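Local coordinates for protein C-glycoside 3-oxidase (Microbacterium trichothecenolyticum, PDB 7DVE) that uses bound FAD and molecular oxygen to oxidise the C3 hydroxyl of the sugar in C-glycosides such as isoorientin and mangiferin, releasing hydrogen peroxide, at residues A476-I481 with C487-T492. Residues are numbered along the deposited sequence; the frame is centred on the assembly and turned at random.
Sequences AGNGVI and CNPTLT. With FAD (flavin-adenine dinucleotide), chain C.
Pro489, which follows an Asn488 that lies against the flavin pyrimidine with its ND2 hydrogen-bonded to Gln344 OE1, rests the CB and CG of its ring against Asn478. Its CG packs against the amide carbon CG of Asn478 at 3.6 Å, while its CB also meets the tip of Ile481, CD1, at 3.7 Å. A proline suits the spot: its compact, rigid apolar ring packs against both amide and methyl, and it also touches His444, the inferred proton acceptor. This is the FAD site of a GMC oxidoreductase, where the loop after strand 473-475, at the edge of the parallel Rossmann-type sheet, meets the N-terminal part of helix 490-510. Thr490 follows, with its backbone N donating to FAD O2 over 3.2 Å; amides near the N-terminal end of a helix point back out of it, so the helix dipole probably favours negative charge on the pyrimidine end. Its OG1 accepts from FAD O3' at 2.9 Å and also approaches FAD O2, very closely and at a doubtful exact length; a hydroxyl suits the place because it can both accept and donate. That ribityl oxygen is gripped from the other segment too: Asn478 ND2 donates to FAD O3' at 2.8 Å, with an N-H...O angle of 157°. Asn478 has CG anti to its carbonyl carbon (chi1 -48°), which brings the amide beside the Pro489 ring and lets ND2 reach FAD O3'. Replaced by alanine, this position would probably leave FAD O3' without its amide donor and open a gap beside the Pro489 ring. Two residues on, Thr492 lays its CG2 methyl across Ile481 at about a right angle, 3.9 Å from CG1.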
ATOM      1  N   ALA A 476       0.652 -10.388   5.978  1.00 59.56           N
ATOM      2  CA  ALA A 476      -0.368  -9.406   5.639  1.00 57.08           C
ATOM      3  C   ALA A 476       0.256  -8.304   4.809  1.00 56.44           C
ATOM      4  O   ALA A 476       1.351  -7.844   5.120  1.00 58.72           O
ATOM      5  CB  ALA A 476      -0.998  -8.806   6.900  1.00 56.68           C
ATOM      6  N   GLY A 477      -0.454  -7.882   3.771  1.00 58.28           N
ATOM      7  CA  GLY A 477      -0.156  -6.728   2.966  1.00 52.11           C
ATOM      8  C   GLY A 477      -0.173  -7.084   1.506  1.00 53.55           C
ATOM      9  O   GLY A 477      -0.607  -8.169   1.109  1.00 54.43           O
ATOM     10  N   ASN A 478       0.334  -6.151   0.691  1.00 51.35           N
ATOM     11  CA  ASN A 478       0.416  -6.350  -0.746  1.00 52.00           C
ATOM     12  C   ASN A 478       1.237  -7.587  -1.094  1.00 55.41           C
ATOM     13  O   ASN A 478       0.985  -8.220  -2.121  1.00 55.57           O
ATOM     14  CB  ASN A 478       1.012  -5.099  -1.390  1.00 49.24           C
ATOM     15  CG  ASN A 478       0.332  -3.822  -0.889  1.00 53.03           C
ATOM     16  OD1 ASN A 478      -0.862  -3.821  -0.591  1.00 50.11           O
ATOM     17  ND2 ASN A 478       1.092  -2.754  -0.760  1.00 51.35           N
ATOM     18  N   GLY A 479       2.214  -7.947  -0.251  1.00 54.90           N
ATOM     19  CA  GLY A 479       3.005  -9.153  -0.459  1.00 56.21           C
ATOM     20  C   GLY A 479       2.195 -10.437  -0.532  1.00 56.64           C
ATOM     21  O   GLY A 479       2.704 -11.445  -1.027  1.00 55.00           O
ATOM     22  N   VAL A 480       0.945 -10.423  -0.053  1.00 56.42           N
ATOM     23  CA  VAL A 480       0.112 -11.629  -0.064  1.00 57.68           C
ATOM     24  C   VAL A 480      -0.568 -11.831  -1.418  1.00 57.61           C
ATOM     25  O   VAL A 480      -0.990 -12.948  -1.732  1.00 59.99           O
ATOM     26  CB  VAL A 480      -0.945 -11.594   1.068  1.00 58.56           C
ATOM     27  CG1 VAL A 480      -1.796 -12.838   1.081  1.00 59.76           C
ATOM     28  CG2 VAL A 480      -0.298 -11.457   2.444  1.00 59.11           C
ATOM     29  N   ILE A 481      -0.682 -10.796  -2.239  1.00 56.63           N
ATOM     30  CA  ILE A 481      -1.404 -10.917  -3.504  1.00 55.96           C
ATOM     31  C   ILE A 481      -0.639 -11.845  -4.438  1.00 57.13           C
ATOM     32  O   ILE A 481       0.555 -11.625  -4.711  1.00 61.29           O
ATOM     33  CB  ILE A 481      -1.627  -9.542  -4.141  1.00 57.60           C
ATOM     34  CG1 ILE A 481      -2.585  -8.725  -3.279  1.00 53.44           C
ATOM     35  CG2 ILE A 481      -2.123  -9.665  -5.579  1.00 55.99           C
ATOM     36  CD1 ILE A 481      -2.517  -7.217  -3.569  1.00 50.50           C
ATOM     37  N   CYS A 487      -3.811  -2.692 -10.531  1.00 54.04           N
ATOM     38  CA  CYS A 487      -4.510  -1.669  -9.763  1.00 55.16           C
ATOM     39  C   CYS A 487      -3.825  -1.460  -8.423  1.00 50.92           C
ATOM     40  O   CYS A 487      -3.001  -2.256  -7.990  1.00 49.79           O
ATOM     41  CB  CYS A 487      -5.985  -2.054  -9.537  1.00 53.88           C
ATOM     42  SG  CYS A 487      -6.196  -3.540  -8.565  1.00 51.89           S
ATOM     43  N   ASN A 488      -4.183  -0.380  -7.751  1.00 50.74           N
ATOM     44  CA  ASN A 488      -3.520  -0.068  -6.496  1.00 49.86           C
ATOM     45  C   ASN A 488      -3.856  -1.171  -5.498  1.00 49.40           C
ATOM     46  O   ASN A 488      -5.021  -1.582  -5.403  1.00 47.93           O
ATOM     47  CB  ASN A 488      -3.940   1.313  -5.997  1.00 47.68           C
ATOM     48  CG  ASN A 488      -4.147   2.297  -7.147  1.00 50.80           C
ATOM     49  OD1 ASN A 488      -5.074   2.140  -7.938  1.00 52.52           O
ATOM     50  ND2 ASN A 488      -3.275   3.301  -7.256  1.00 48.89           N
ATOM     51  N   PRO A 489      -2.867  -1.739  -4.818  1.00 51.78           N
ATOM     52  CA  PRO A 489      -3.092  -3.021  -4.133  1.00 51.18           C
ATOM     53  C   PRO A 489      -3.661  -2.934  -2.731  1.00 49.01           C
ATOM     54  O   PRO A 489      -4.118  -3.957  -2.208  1.00 50.12           O
ATOM     55  CB  PRO A 489      -1.688  -3.633  -4.092  1.00 46.94           C
ATOM     56  CG  PRO A 489      -0.808  -2.445  -3.987  1.00 49.40           C
ATOM     57  CD  PRO A 489      -1.439  -1.385  -4.870  1.00 46.93           C
ATOM     58  N   THR A 490      -3.622  -1.762  -2.095  1.00 47.20           N
ATOM     59  CA  THR A 490      -3.875  -1.708  -0.660  1.00 48.14           C
ATOM     60  C   THR A 490      -5.253  -2.271  -0.301  1.00 50.83           C
ATOM     61  O   THR A 490      -5.374  -3.070   0.632  1.00 50.83           O
ATOM     62  CB  THR A 490      -3.727  -0.279  -0.139  1.00 51.22           C
ATOM     63  OG1 THR A 490      -2.575   0.324  -0.730  1.00 50.09           O
ATOM     64  CG2 THR A 490      -3.524  -0.314   1.386  1.00 52.51           C
ATOM     65  N   LEU A 491      -6.309  -1.852  -1.006  1.00 50.95           N
ATOM     66  CA  LEU A 491      -7.634  -2.369  -0.676  1.00 50.69           C
ATOM     67  C   LEU A 491      -7.633  -3.890  -0.685  1.00 54.27           C
ATOM     68  O   LEU A 491      -8.236  -4.523   0.195  1.00 50.79           O
ATOM     69  CB  LEU A 491      -8.691  -1.851  -1.646  1.00 48.80           C
ATOM     70  CG  LEU A 491     -10.124  -2.386  -1.366  1.00 53.30           C
ATOM     71  CD1 LEU A 491     -10.562  -2.183   0.094  1.00 49.35           C
ATOM     72  CD2 LEU A 491     -11.147  -1.709  -2.263  1.00 51.89           C
ATOM     73  N   THR A 492      -6.935  -4.494  -1.661  1.00 49.96           N
ATOM     74  CA  THR A 492      -6.923  -5.950  -1.759  1.00 52.52           C
ATOM     75  C   THR A 492      -6.134  -6.583  -0.617  1.00 53.62           C
ATOM     76  O   THR A 492      -6.577  -7.588  -0.034  1.00 52.76           O
ATOM     77  CB  THR A 492      -6.350  -6.393  -3.104  1.00 52.58           C
ATOM     78  OG1 THR A 492      -7.169  -5.855  -4.147  1.00 51.25           O
ATOM     79  CG2 THR A 492      -6.373  -7.919  -3.188  1.00 51.66           C
TER
HETATM   80  PA  FAD C 801       3.230  -0.366   5.106  1.00 52.71           P
HETATM   81  O1A FAD C 801       4.621  -0.210   4.615  1.00 53.98           O
HETATM   82  O2A FAD C 801       2.214   0.638   4.713  1.00 51.84           O
HETATM   83  O5B FAD C 801       3.423  -0.442   6.705  1.00 55.82           O
HETATM   84  C5B FAD C 801       4.316  -1.416   7.253  1.00 52.77           C
HETATM   85  C4B FAD C 801       4.852  -0.932   8.576  1.00 54.23           C
HETATM   86  O4B FAD C 801       5.685  -2.019   9.078  1.00 55.29           O
HETATM   87  C3B FAD C 801       5.804   0.266   8.386  1.00 56.76           C
HETATM   88  O3B FAD C 801       5.377   1.325   9.266  1.00 55.53           O
HETATM   89  C2B FAD C 801       7.140  -0.327   8.856  1.00 54.00           C
HETATM   90  O2B FAD C 801       7.935   0.634   9.554  1.00 53.14           O
HETATM   91  C1B FAD C 801       6.704  -1.392   9.842  1.00 56.53           C
HETATM   92  N9A FAD C 801       7.807  -2.394  10.074  1.00 58.82           N
HETATM   93  C8A FAD C 801       8.430  -3.004   9.053  1.00 57.00           C
HETATM   94  N7A FAD C 801       9.346  -3.841   9.554  1.00 58.51           N
HETATM   95  C5A FAD C 801       9.305  -3.752  10.885  1.00 61.01           C
HETATM   96  C6A FAD C 801      10.002  -4.391  11.835  1.00 63.10           C
HETATM   97  N6A FAD C 801      10.914  -5.265  11.409  1.00 63.88           N
HETATM   98  N1A FAD C 801       9.800  -4.173  13.149  1.00 63.15           N
HETATM   99  C2A FAD C 801       8.825  -3.243  13.515  1.00 63.43           C
HETATM  100  N3A FAD C 801       8.094  -2.594  12.502  1.00 60.31           N
HETATM  101  C4A FAD C 801       8.349  -2.861  11.210  1.00 60.47           C
HETATM  102  N1  FAD C 801      -1.508   2.518  -2.440  1.00 46.90           N
HETATM  103  C2  FAD C 801      -2.775   2.379  -2.981  1.00 48.94           C
HETATM  104  O2  FAD C 801      -3.343   1.303  -2.842  1.00 47.44           O
HETATM  105  N3  FAD C 801      -3.368   3.445  -3.677  1.00 49.43           N
HETATM  106  C4  FAD C 801      -2.693   4.681  -3.784  1.00 46.34           C
HETATM  107  O4  FAD C 801      -3.235   5.619  -4.378  1.00 44.99           O
HETATM  108  C4X FAD C 801      -1.421   4.803  -3.234  1.00 47.60           C
HETATM  109  N5  FAD C 801      -0.692   5.940  -3.349  1.00 48.00           N
HETATM  110  C5X FAD C 801       0.488   6.059  -2.676  1.00 47.91           C
HETATM  111  C6  FAD C 801       1.194   7.277  -2.664  1.00 46.89           C
HETATM  112  C7  FAD C 801       2.369   7.444  -1.941  1.00 47.81           C
HETATM  113  C7M FAD C 801       3.115   8.802  -1.942  1.00 47.59           C
HETATM  114  C8  FAD C 801       2.875   6.368  -1.208  1.00 47.10           C
HETATM  115  C8M FAD C 801       4.178   6.537  -0.405  1.00 46.92           C
HETATM  116  C9  FAD C 801       2.187   5.147  -1.219  1.00 48.01           C
HETATM  117  C9A FAD C 801       0.998   4.979  -1.954  1.00 46.91           C
HETATM  118  N10 FAD C 801       0.340   3.798  -1.982  1.00 48.35           N
HETATM  119  C10 FAD C 801      -0.857   3.712  -2.566  1.00 47.89           C
HETATM  120  C1' FAD C 801       0.878   2.557  -1.354  1.00 47.91           C
HETATM  121  C2' FAD C 801       0.337   2.246   0.047  1.00 49.69           C
HETATM  122  O2' FAD C 801       0.822   3.252   0.953  1.00 49.02           O
HETATM  123  C3' FAD C 801       0.760   0.805   0.488  1.00 48.66           C
HETATM  124  O3' FAD C 801       0.218  -0.161  -0.423  1.00 49.14           O
HETATM  125  C4' FAD C 801       0.193   0.456   1.866  1.00 50.60           C
HETATM  126  O4' FAD C 801       0.637   1.410   2.818  1.00 49.37           O
HETATM  127  C5' FAD C 801       0.674  -0.953   2.306  1.00 52.64           C
HETATM  128  O5' FAD C 801       0.328  -1.193   3.685  1.00 52.08           O
HETATM  129  P   FAD C 801       1.108  -2.244   4.636  1.00 53.84           P
HETATM  130  O1P FAD C 801       0.704  -2.114   6.063  1.00 54.13           O
HETATM  131  O2P FAD C 801       0.970  -3.552   3.960  1.00 54.87           O
HETATM  132  O3P FAD C 801       2.667  -1.817   4.701  1.00 54.12           O